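Histone-lysine N-methyltransferase SETMAR (Homo sapiens, PDB 3BO5) catalyses dimethylation of a histone H3 lysine with S-adenosyl-L-methionine and, as a fusion with a mariner transposase, takes part in DNA double-strand break repair. Local coordinates at residues V102-N106 with N117-Q121; L140-I146 with I239-L245; R264-G268 with P286-S290. The protein carries 2 engineered substitutions. All blocks are in the same frame, centred on the assembly; numbering follows the deposited sequence.

Interaction 1: residues V102-N106 with N117-Q121; sequences VFECN and NRVVQ. With ZN (zinc ion), chain B; ZN (zinc ion), chain C.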
loop_
_atom_site.group_PDB
_atom_site.type_symbol
_atom_site.label_atom_id
_atom_site.label_comp_id
_atom_site.label_asym_id
_atom_site.label_seq_id
_atom_site.Cartn_x
_atom_site.Cartn_y
_atom_site.Cartn_z
ATOM N N VAL A 102 -5.941 -12.169 4.402
ATOM C CA VAL A 102 -5.200 -12.650 3.260
ATOM C C VAL A 102 -3.776 -13.017 3.655
ATOM O O VAL A 102 -3.001 -12.161 4.200
ATOM C CB VAL A 102 -5.075 -11.591 2.125
ATOM C CG1 VAL A 102 -4.202 -12.079 0.980
ATOM C CG2 VAL A 102 -6.494 -11.176 1.586
ATOM N N PHE A 103 -3.454 -14.299 3.394
ATOM C CA PHE A 103 -2.078 -14.761 3.568
ATOM C C PHE A 103 -1.559 -15.234 2.241
ATOM O O PHE A 103 -2.199 -16.022 1.612
ATOM C CB PHE A 103 -2.058 -15.932 4.561
ATOM C CG PHE A 103 -2.337 -15.495 5.942
ATOM C CD1 PHE A 103 -1.270 -15.217 6.817
ATOM C CD2 PHE A 103 -3.664 -15.381 6.384
ATOM C CE1 PHE A 103 -1.523 -14.788 8.136
ATOM C CE2 PHE A 103 -3.927 -14.955 7.724
ATOM C CZ PHE A 103 -2.866 -14.680 8.558
ATOM N N GLU A 104 -0.425 -14.715 1.820
ATOM C CA GLU A 104 0.320 -15.313 0.667
ATOM C C GLU A 104 1.215 -16.454 1.138
ATOM O O GLU A 104 1.667 -16.492 2.300
ATOM C CB GLU A 104 1.182 -14.248 -0.050
ATOM C CG GLU A 104 0.285 -13.250 -0.735
ATOM C CD GLU A 104 1.001 -12.433 -1.827
ATOM O OE1 GLU A 104 2.239 -12.580 -2.059
ATOM O OE2 GLU A 104 0.241 -11.599 -2.373
ATOM N N CYS A 105 1.554 -17.352 0.188
ATOM C CA CYS A 105 2.626 -18.307 0.475
ATOM C C CYS A 105 3.916 -17.495 0.647
ATOM O O CYS A 105 4.050 -16.403 0.116
ATOM C CB CYS A 105 2.684 -19.346 -0.613
ATOM S SG CYS A 105 1.322 -20.419 -0.518
ATOM N N ASN A 106 4.791 -17.989 1.544
ATOM C CA ASN A 106 5.925 -17.220 1.979
ATOM C C ASN A 106 7.241 -17.938 1.771
ATOM O O ASN A 106 7.313 -18.903 1.055
ATOM C CB ASN A 106 5.723 -16.713 3.400
ATOM C CG ASN A 106 5.769 -17.815 4.434
ATOM O OD1 ASN A 106 6.329 -18.872 4.202
ATOM N ND2 ASN A 106 5.236 -17.531 5.641
ATOM N N ASN A 117 -0.625 -18.214 -5.241
ATOM C CA ASN A 117 -0.820 -17.429 -4.024
ATOM C C ASN A 117 0.431 -16.637 -3.647
ATOM O O ASN A 117 0.606 -16.332 -2.450
ATOM C CB ASN A 117 -1.291 -18.322 -2.850
ATOM C CG ASN A 117 -1.878 -17.546 -1.727
ATOM O OD1 ASN A 117 -2.694 -16.664 -1.961
ATOM N ND2 ASN A 117 -1.535 -17.930 -0.494
ATOM N N ARG A 118 1.260 -16.314 -4.643
ATOM C CA ARG A 118 2.412 -15.380 -4.471
ATOM C C ARG A 118 2.184 -14.282 -5.475
ATOM O O ARG A 118 2.294 -14.528 -6.690
ATOM C CB ARG A 118 3.751 -16.091 -4.748
ATOM C CG ARG A 118 3.968 -17.304 -3.856
ATOM C CD ARG A 118 5.192 -18.004 -4.313
ATOM N NE ARG A 118 5.568 -19.191 -3.503
ATOM C CZ ARG A 118 6.235 -19.163 -2.372
ATOM N NH1 ARG A 118 6.509 -18.019 -1.774
ATOM N NH2 ARG A 118 6.584 -20.348 -1.798
ATOM N N VAL A 119 1.818 -13.106 -4.989
ATOM C CA VAL A 119 1.465 -11.964 -5.877
ATOM C C VAL A 119 2.102 -10.716 -5.302
ATOM O O VAL A 119 3.033 -10.207 -5.933
ATOM C CB VAL A 119 -0.032 -11.794 -6.094
ATOM C CG1 VAL A 119 -0.381 -10.459 -6.730
ATOM C CG2 VAL A 119 -0.534 -12.947 -6.928
ATOM N N VAL A 120 1.680 -10.220 -4.133
ATOM C CA VAL A 120 2.304 -8.964 -3.621
ATOM C C VAL A 120 3.817 -9.115 -3.522
ATOM O O VAL A 120 4.625 -8.218 -3.847
ATOM C CB VAL A 120 1.704 -8.666 -2.283
ATOM C CG1 VAL A 120 2.402 -7.485 -1.562
ATOM C CG2 VAL A 120 0.188 -8.390 -2.471
ATOM N N GLN A 121 4.217 -10.314 -3.108
ATOM C CA GLN A 121 5.645 -10.580 -2.957
ATOM C C GLN A 121 6.506 -10.417 -4.195
ATOM O O GLN A 121 7.734 -10.228 -4.045
ATOM C CB GLN A 121 5.837 -11.991 -2.355
ATOM C CG GLN A 121 5.524 -13.116 -3.252
ATOM C CD GLN A 121 5.405 -14.370 -2.450
ATOM O OE1 GLN A 121 6.290 -15.226 -2.513
ATOM N NE2 GLN A 121 4.299 -14.513 -1.708
HETATM ZN ZN ZN B . 1.800 -21.421 1.554
HETATM ZN ZN ZN C . 1.818 -21.821 -2.355
#

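Interaction 2: residues L140-I146 with I239-L245; sequences LRTLEFI and IVPEEEL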
loop_
_atom_site.group_PDB
_atom_site.type_symbol
_atom_site.label_atom_id
_atom_site.label_comp_id
_atom_site.label_asym_id
_atom_site.label_seq_id
_atom_site.Cartn_x
_atom_site.Cartn_y
_atom_site.Cartn_z
ATOM N N LEU A 140 1.281 9.884 -8.131
ATOM C CA LEU A 140 1.794 8.675 -8.854
ATOM C C LEU A 140 0.778 8.365 -9.917
ATOM O O LEU A 140 -0.444 8.290 -9.653
ATOM C CB LEU A 140 1.941 7.516 -7.885
ATOM C CG LEU A 140 2.728 6.332 -8.455
ATOM C CD1 LEU A 140 4.175 6.740 -8.573
ATOM C CD2 LEU A 140 2.582 5.124 -7.516
ATOM N N ARG A 141 1.286 8.134 -11.135
ATOM C CA ARG A 141 0.382 7.646 -12.174
ATOM C C ARG A 141 1.002 6.438 -12.866
ATOM O O ARG A 141 2.162 6.193 -12.751
ATOM C CB ARG A 141 0.002 8.755 -13.192
ATOM C CG ARG A 141 1.203 9.264 -13.993
ATOM C CD ARG A 141 0.733 10.419 -14.905
ATOM N NE ARG A 141 1.893 11.138 -15.423
ATOM C CZ ARG A 141 1.791 12.341 -16.008
ATOM N NH1 ARG A 141 0.572 12.914 -16.122
ATOM N NH2 ARG A 141 2.845 12.965 -16.491
ATOM N N THR A 142 0.134 5.679 -13.507
ATOM C CA THR A 142 0.640 4.579 -14.298
ATOM C C THR A 142 0.946 5.076 -15.723
ATOM O O THR A 142 0.227 5.919 -16.289
ATOM C CB THR A 142 -0.337 3.426 -14.301
ATOM O OG1 THR A 142 0.234 2.373 -15.076
ATOM C CG2 THR A 142 -1.707 3.776 -14.894
ATOM N N LEU A 143 1.991 4.520 -16.312
ATOM C CA LEU A 143 2.251 4.828 -17.718
ATOM C C LEU A 143 1.727 3.734 -18.588
ATOM O O LEU A 143 1.920 3.796 -19.834
ATOM C CB LEU A 143 3.760 4.962 -17.979
ATOM C CG LEU A 143 4.433 6.065 -17.216
ATOM C CD1 LEU A 143 5.974 6.088 -17.417
ATOM C CD2 LEU A 143 3.791 7.385 -17.517
ATOM N N GLU A 144 1.067 2.769 -18.004
ATOM C CA GLU A 144 0.459 1.712 -18.801
ATOM C C GLU A 144 -0.835 1.175 -18.272
ATOM O O GLU A 144 -1.213 1.416 -17.125
ATOM C CB GLU A 144 1.438 0.597 -18.979
ATOM C CG GLU A 144 2.024 0.071 -17.757
ATOM C CD GLU A 144 3.109 -0.990 -18.056
ATOM O OE1 GLU A 144 4.214 -0.900 -17.501
ATOM O OE2 GLU A 144 2.881 -1.857 -18.947
ATOM N N PHE A 145 -1.570 0.456 -19.122
ATOM C CA PHE A 145 -2.841 -0.045 -18.725
ATOM C C PHE A 145 -2.686 -1.021 -17.555
ATOM O O PHE A 145 -1.862 -1.910 -17.618
ATOM C CB PHE A 145 -3.473 -0.809 -19.887
ATOM C CG PHE A 145 -4.884 -1.160 -19.654
ATOM C CD1 PHE A 145 -5.897 -0.214 -19.845
ATOM C CD2 PHE A 145 -5.233 -2.438 -19.306
ATOM C CE1 PHE A 145 -7.228 -0.558 -19.615
ATOM C CE2 PHE A 145 -6.583 -2.794 -19.116
ATOM C CZ PHE A 145 -7.569 -1.848 -19.251
ATOM N N ILE A 146 -3.528 -0.887 -16.530
ATOM C CA ILE A 146 -3.568 -1.869 -15.460
ATOM C C ILE A 146 -4.968 -2.501 -15.372
ATOM O O ILE A 146 -5.925 -1.849 -15.041
ATOM C CB ILE A 146 -3.244 -1.180 -14.121
ATOM C CG1 ILE A 146 -1.853 -0.553 -14.170
ATOM C CG2 ILE A 146 -3.301 -2.291 -12.954
ATOM C CD1 ILE A 146 -1.496 0.276 -12.909
ATOM N N ILE A 239 -7.389 0.682 -15.033
ATOM C CA ILE A 239 -6.740 2.021 -14.962
ATOM C C ILE A 239 -5.961 2.212 -16.266
ATOM O O ILE A 239 -5.230 1.338 -16.705
ATOM C CB ILE A 239 -5.764 2.000 -13.768
ATOM C CG1 ILE A 239 -6.594 1.707 -12.497
ATOM C CG2 ILE A 239 -4.981 3.331 -13.725
ATOM C CD1 ILE A 239 -5.741 1.457 -11.238
ATOM N N VAL A 240 -6.150 3.374 -16.880
ATOM C CA VAL A 240 -5.638 3.536 -18.220
ATOM C C VAL A 240 -4.301 4.214 -18.192
ATOM O O VAL A 240 -3.920 4.816 -17.174
ATOM C CB VAL A 240 -6.661 4.369 -19.067
ATOM C CG1 VAL A 240 -7.950 3.635 -19.083
ATOM C CG2 VAL A 240 -6.788 5.862 -18.590
ATOM N N PRO A 241 -3.544 4.190 -19.305
ATOM C CA PRO A 241 -2.275 4.866 -19.266
ATOM C C PRO A 241 -2.398 6.352 -18.891
ATOM O O PRO A 241 -3.306 7.052 -19.342
ATOM C CB PRO A 241 -1.734 4.691 -20.699
ATOM C CG PRO A 241 -2.411 3.368 -21.143
ATOM C CD PRO A 241 -3.814 3.513 -20.599
ATOM N N GLU A 242 -1.469 6.790 -18.045
ATOM C CA GLU A 242 -1.381 8.178 -17.553
ATOM C C GLU A 242 -2.428 8.498 -16.491
ATOM O O GLU A 242 -2.414 9.626 -15.973
ATOM C CB GLU A 242 -1.396 9.252 -18.653
ATOM C CG GLU A 242 -0.126 9.178 -19.502
ATOM C CD GLU A 242 -0.018 10.236 -20.645
ATOM O OE1 GLU A 242 -0.807 11.176 -20.699
ATOM O OE2 GLU A 242 0.834 10.047 -21.534
ATOM N N GLU A 243 -3.241 7.529 -16.133
ATOM C CA GLU A 243 -4.274 7.777 -15.141
ATOM C C GLU A 243 -3.535 7.857 -13.815
ATOM O O GLU A 243 -2.750 6.941 -13.449
ATOM C CB GLU A 243 -5.297 6.629 -15.054
ATOM C CG GLU A 243 -6.463 6.986 -14.153
ATOM C CD GLU A 243 -7.578 5.988 -14.233
ATOM O OE1 GLU A 243 -7.709 5.330 -15.297
ATOM O OE2 GLU A 243 -8.374 5.869 -13.260
ATOM N N GLU A 244 -3.903 8.873 -13.061
ATOM C CA GLU A 244 -3.349 9.004 -11.700
ATOM C C GLU A 244 -3.908 7.930 -10.777
ATOM O O GLU A 244 -5.088 7.540 -10.879
ATOM C CB GLU A 244 -3.705 10.336 -11.081
ATOM C CG GLU A 244 -3.179 10.478 -9.615
ATOM C CD GLU A 244 -3.305 11.894 -9.073
ATOM O OE1 GLU A 244 -4.035 12.743 -9.695
ATOM O OE2 GLU A 244 -2.709 12.180 -7.990
ATOM N N LEU A 245 -3.018 7.403 -9.928
ATOM C CA LEU A 245 -3.368 6.293 -9.009
ATOM C C LEU A 245 -3.748 6.931 -7.666
ATOM O O LEU A 245 -3.030 7.860 -7.216
ATOM C CB LEU A 245 -2.147 5.401 -8.826
ATOM C CG LEU A 245 -1.717 4.725 -10.143
ATOM C CD1 LEU A 245 -0.347 4.118 -9.958
ATOM C CD2 LEU A 245 -2.712 3.640 -10.552
HETATM O O HOH W 1 -1.415 9.996 -6.923
HETATM O O HOH W 2 -2.179 12.194 -15.654
#

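Interaction 3: residues R264-G268 with P286-S290; sequences RLDHG and PFDSS. With SAH (S-adenosyl-L-homocysteine), chain F.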
loop_
_atom_site.group_PDB
_atom_site.type_symbol
_atom_site.label_atom_id
_atom_site.label_comp_id
_atom_site.label_asym_id
_atom_site.label_seq_id
_atom_site.Cartn_x
_atom_site.Cartn_y
_atom_site.Cartn_z
ATOM N N ARG A 264 -5.488 7.278 7.166
ATOM C CA ARG A 264 -4.355 8.196 7.145
ATOM C C ARG A 264 -4.475 9.223 8.263
ATOM O O ARG A 264 -5.562 9.715 8.559
ATOM C CB ARG A 264 -4.251 8.907 5.795
ATOM C CG ARG A 264 -3.777 7.957 4.743
ATOM C CD ARG A 264 -2.254 7.885 4.689
ATOM N NE ARG A 264 -1.566 9.058 4.215
ATOM C CZ ARG A 264 -1.155 9.229 2.940
ATOM N NH1 ARG A 264 -1.339 8.237 2.066
ATOM N NH2 ARG A 264 -0.528 10.336 2.582
ATOM N N LEU A 265 -3.355 9.574 8.885
ATOM C CA LEU A 265 -3.449 10.448 10.079
ATOM C C LEU A 265 -2.875 11.817 9.758
ATOM O O LEU A 265 -1.974 11.945 8.913
ATOM C CB LEU A 265 -2.605 9.840 11.199
ATOM C CG LEU A 265 -2.965 8.385 11.569
ATOM C CD1 LEU A 265 -1.999 7.949 12.700
ATOM C CD2 LEU A 265 -4.401 8.175 11.907
ATOM N N ASP A 266 -3.378 12.842 10.457
ATOM C CA ASP A 266 -2.690 14.124 10.349
ATOM C C ASP A 266 -2.774 14.833 11.694
ATOM O O ASP A 266 -3.235 14.254 12.700
ATOM C CB ASP A 266 -3.231 14.946 9.190
ATOM C CG ASP A 266 -4.531 15.659 9.502
ATOM O OD1 ASP A 266 -5.304 15.131 10.331
ATOM O OD2 ASP A 266 -4.801 16.746 8.830
ATOM N N HIS A 267 -2.285 16.050 11.705
ATOM C CA HIS A 267 -2.362 16.833 12.927
ATOM C C HIS A 267 -3.157 18.078 12.643
ATOM O O HIS A 267 -3.047 18.695 11.563
ATOM C CB HIS A 267 -0.971 17.238 13.371
ATOM C CG HIS A 267 -0.942 18.037 14.638
ATOM N ND1 HIS A 267 -1.500 17.586 15.818
ATOM C CD2 HIS A 267 -0.412 19.254 14.911
ATOM C CE1 HIS A 267 -1.324 18.497 16.763
ATOM N NE2 HIS A 267 -0.652 19.508 16.244
ATOM N N GLY A 268 -3.921 18.436 13.652
ATOM C CA GLY A 268 -4.470 19.761 13.708
ATOM C C GLY A 268 -5.891 19.718 13.239
ATOM O O GLY A 268 -6.346 18.771 12.563
ATOM N N PRO A 286 -9.960 13.241 4.108
ATOM C CA PRO A 286 -10.433 12.575 5.334
ATOM C C PRO A 286 -9.332 11.952 6.210
ATOM O O PRO A 286 -9.370 10.737 6.461
ATOM C CB PRO A 286 -11.393 11.539 4.815
ATOM C CG PRO A 286 -10.683 11.074 3.453
ATOM C CD PRO A 286 -10.119 12.376 2.908
ATOM N N PHE A 287 -8.425 12.794 6.684
ATOM C CA PHE A 287 -7.462 12.333 7.722
ATOM C C PHE A 287 -8.154 12.155 9.059
ATOM O O PHE A 287 -9.150 12.842 9.346
ATOM C CB PHE A 287 -6.358 13.373 7.883
ATOM C CG PHE A 287 -5.440 13.483 6.734
ATOM C CD1 PHE A 287 -4.467 12.498 6.476
ATOM C CD2 PHE A 287 -5.468 14.626 5.921
ATOM C CE1 PHE A 287 -3.571 12.635 5.388
ATOM C CE2 PHE A 287 -4.606 14.772 4.868
ATOM C CZ PHE A 287 -3.623 13.786 4.579
ATOM N N ASP A 288 -7.617 11.231 9.864
ATOM C CA ASP A 288 -7.906 11.198 11.279
ATOM C C ASP A 288 -6.911 12.129 11.956
ATOM O O ASP A 288 -5.697 11.890 11.937
ATOM C CB ASP A 288 -7.794 9.786 11.813
ATOM C CG ASP A 288 -8.054 9.714 13.331
ATOM O OD1 ASP A 288 -8.751 10.624 13.829
ATOM O OD2 ASP A 288 -7.576 8.765 14.005
ATOM N N SER A 289 -7.430 13.198 12.556
ATOM C CA SER A 289 -6.621 14.282 13.109
ATOM C C SER A 289 -6.313 14.092 14.577
ATOM O O SER A 289 -7.177 13.642 15.337
ATOM C CB SER A 289 -7.364 15.596 12.934
ATOM O OG SER A 289 -7.649 15.766 11.555
ATOM N N SER A 290 -5.086 14.446 14.959
ATOM C CA SER A 290 -4.680 14.540 16.366
ATOM C C SER A 290 -3.870 15.815 16.610
ATOM O O SER A 290 -2.981 15.885 17.504
ATOM C CB SER A 290 -3.883 13.301 16.751
ATOM O OG SER A 290 -4.540 12.113 16.321
ATOM O OXT SER A 290 -4.118 16.819 15.899
HETATM N N SAH F . 1.076 14.987 -2.780
HETATM C CA SAH F . 2.040 14.274 -1.881
HETATM C CB SAH F . 1.901 12.735 -1.974
HETATM C CG SAH F . 0.700 12.283 -1.125
HETATM S SD SAH F . 1.003 12.515 0.650
HETATM C C SAH F . 3.470 14.747 -2.226
HETATM O O SAH F . 3.650 15.696 -2.984
HETATM O OXT SAH F . 4.440 14.108 -1.704
HETATM C "C5'" SAH F . -0.522 13.355 1.121
HETATM C "C4'" SAH F . -0.562 14.843 0.782
HETATM O "O4'" SAH F . -0.820 15.052 -0.609
HETATM C "C3'" SAH F . -1.676 15.578 1.468
HETATM O "O3'" SAH F . -1.281 15.980 2.809
HETATM C "C2'" SAH F . -1.932 16.758 0.577
HETATM O "O2'" SAH F . -0.865 17.723 0.637
HETATM C "C1'" SAH F . -1.781 16.110 -0.786
HETATM N N9 SAH F . -3.019 15.456 -1.254
HETATM C C8 SAH F . -3.241 14.101 -1.483
HETATM N N7 SAH F . -4.452 13.950 -1.984
HETATM C C5 SAH F . -5.025 15.163 -2.130
HETATM C C6 SAH F . -6.310 15.533 -2.580
HETATM N N6 SAH F . -7.238 14.713 -3.078
HETATM N N1 SAH F . -6.571 16.899 -2.527
HETATM C C2 SAH F . -5.655 17.795 -2.071
HETATM N N3 SAH F . -4.380 17.482 -1.645
HETATM C C4 SAH F . -4.154 16.138 -1.636
HETATM O O HOH W 3 -8.429 8.793 8.006
#

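Interaction 1: residues V102-N106 with N117-Q121
E104 and N117 bring the backbones closest, their CA atoms 5.3 Å apart, and C105 N bonds N117 O at 3.0 Å. Around this link the side chains of E104, N117, R118 and Q121 tie the zinc-binding loop of the pre-SET domain to the backbone at 119-121, where a 3-10 segment begins. With CG anti to the carbonyl carbon (chi1 -68°) and the chain extended beyond it, the E104 carboxylate reaches the backbone N-H groups of 119-121: V120 N meets the syn lone pair of E104 OE2 at 2.7 Å, V119 N comes to OE1 from above the carboxylate plane, and Q121 N reaches OE1 on its syn side. The Q121 amide lies nearly coplanar with the carboxylate, 20° between the planes, and its NE2 gives one proton to the anti lone pair of E104 OE1 (2.8 Å) and the other to C105 O (2.6 Å). R118 grips N106 O end-on, with NH1 at 3.1 Å and NH2 reaching it from the same face of the carbonyl plane, while C105 CB sits over the centre of one face of the R118 guanidinium. R118 NH1 also bonds Q121 OE1 in the guanidinium plane, fixing the amide's flip. N117 ND2 bonds F103 O at 2.9 Å. C105 SG bridges two zinc ions of the triangular cluster, one completed by C62, C76 and C109, the other by C69, C111 and C115. Three N-H groups converge on buried E104 OE1, which probably favours a charged carboxylate beside the bridging cysteine.

Interaction 2: residues L140-I146 with I239-L245
T142 O takes the shortest polar bond between the segments, a bent one from E242 N at 2.6 Å, where strand 138-142 of the SET domain runs antiparallel to the chain entering strand 244-247. T142 N returns a bond to E243 O, so this one residue grips two positions of the type II turn V240-E243. Further along, I146 and I239 form a single antiparallel hydrogen-bonded pair with nearly straight bonds each way, I146 N to I239 O at 2.8 Å and I239 N to I146 O. T142 OG1, anti to the backbone N (chi1 -179°), bonds E144 O on a lone pair; this rotation puts CG2 across I239 CG2 at 3.5 Å and close to V240 O. P241 packs its CG against F145 N, and its CD lies at the edge of the F145 ring. On the buried side L140 CD2 meets L245 CD1, with V130 and F128 of strand 128-132 beside them. R141 extends over the turn, its CD 3.4 Å from E242 O, while its NE bonds Q129 and its guanidinium makes a cation-pi contact with F131. E244 turns its carboxylate to K136 and N210, two residues of the S-adenosyl-L-methionine site. A water lying in the R141 guanidinium plane bridges the two segments, accepting from R141 NH1 at 2.9 Å and donating to E242 O at 2.6 Å.

Interaction 3: residues R264-G268 with P286-S290
R264 O and D288 N meet at 2.9 Å, the first bond of a short parallel pairing in which strand 260-266 takes on the C-terminal strand 288-289. A water also lies within hydrogen-bonding distance of R264 O and of P286 O. Both backbone polar atoms of D266 are satisfied: its N bonds D288 O, and its O accepts from S290 N. Its side chain has CG in the crowded position between N and the carbonyl carbon (chi1 80°), which brings OD1 to S289; the hydroxyl OG donates to the syn lone pair at 2.7 Å. D266 CB makes a CH-pi contact over the face of the F287 ring, 4.0 Å from its centroid, with the carboxylate almost parallel to the ring. The carboxylate that ends this construct is held by G268 N, which gives its proton to S290 OXT at 2.8 Å. H267 ND1 lies 2.7 Å from that same OXT. R264 is bent at chi2 and chi3, so that NH2 comes 3.3 Å from the SAH sulfur SD, which lies at the guanidinium edge; NH2 bonds N178 O and NH1 bonds Y247 OH. F287 CZ approaches the ribose at SAH O3', 3.7 Å away. A C-terminal tail, probably the post-SET part, thus pairs with strand 260-266 of the mixed sheet while its aromatic ring packs against the cofactor product, and so helps to close the cofactor pocket of this SET methyltransferase.

The three contacts follow one another along the chain without interlocking: interaction 1 closes before interaction 2 opens, and interaction 2 before interaction 3. Interactions 1 and 3 reach the same mixed sheet but lie on opposite sides of the chain's centre, their centres 31 Å apart, so the three-zinc cluster of the pre-SET domain is remote from the cofactor. Interactions 2 and 3 come nearer, about 9 Å between nearest atoms, and strands 244-247 and 260-266 succeed each other. Interaction 3 touches SAH directly; interaction 2 bears on the pocket indirectly, through E244, whose side chain stays about 6 Å from SAH but holds K136 and N210 of the cofactor site.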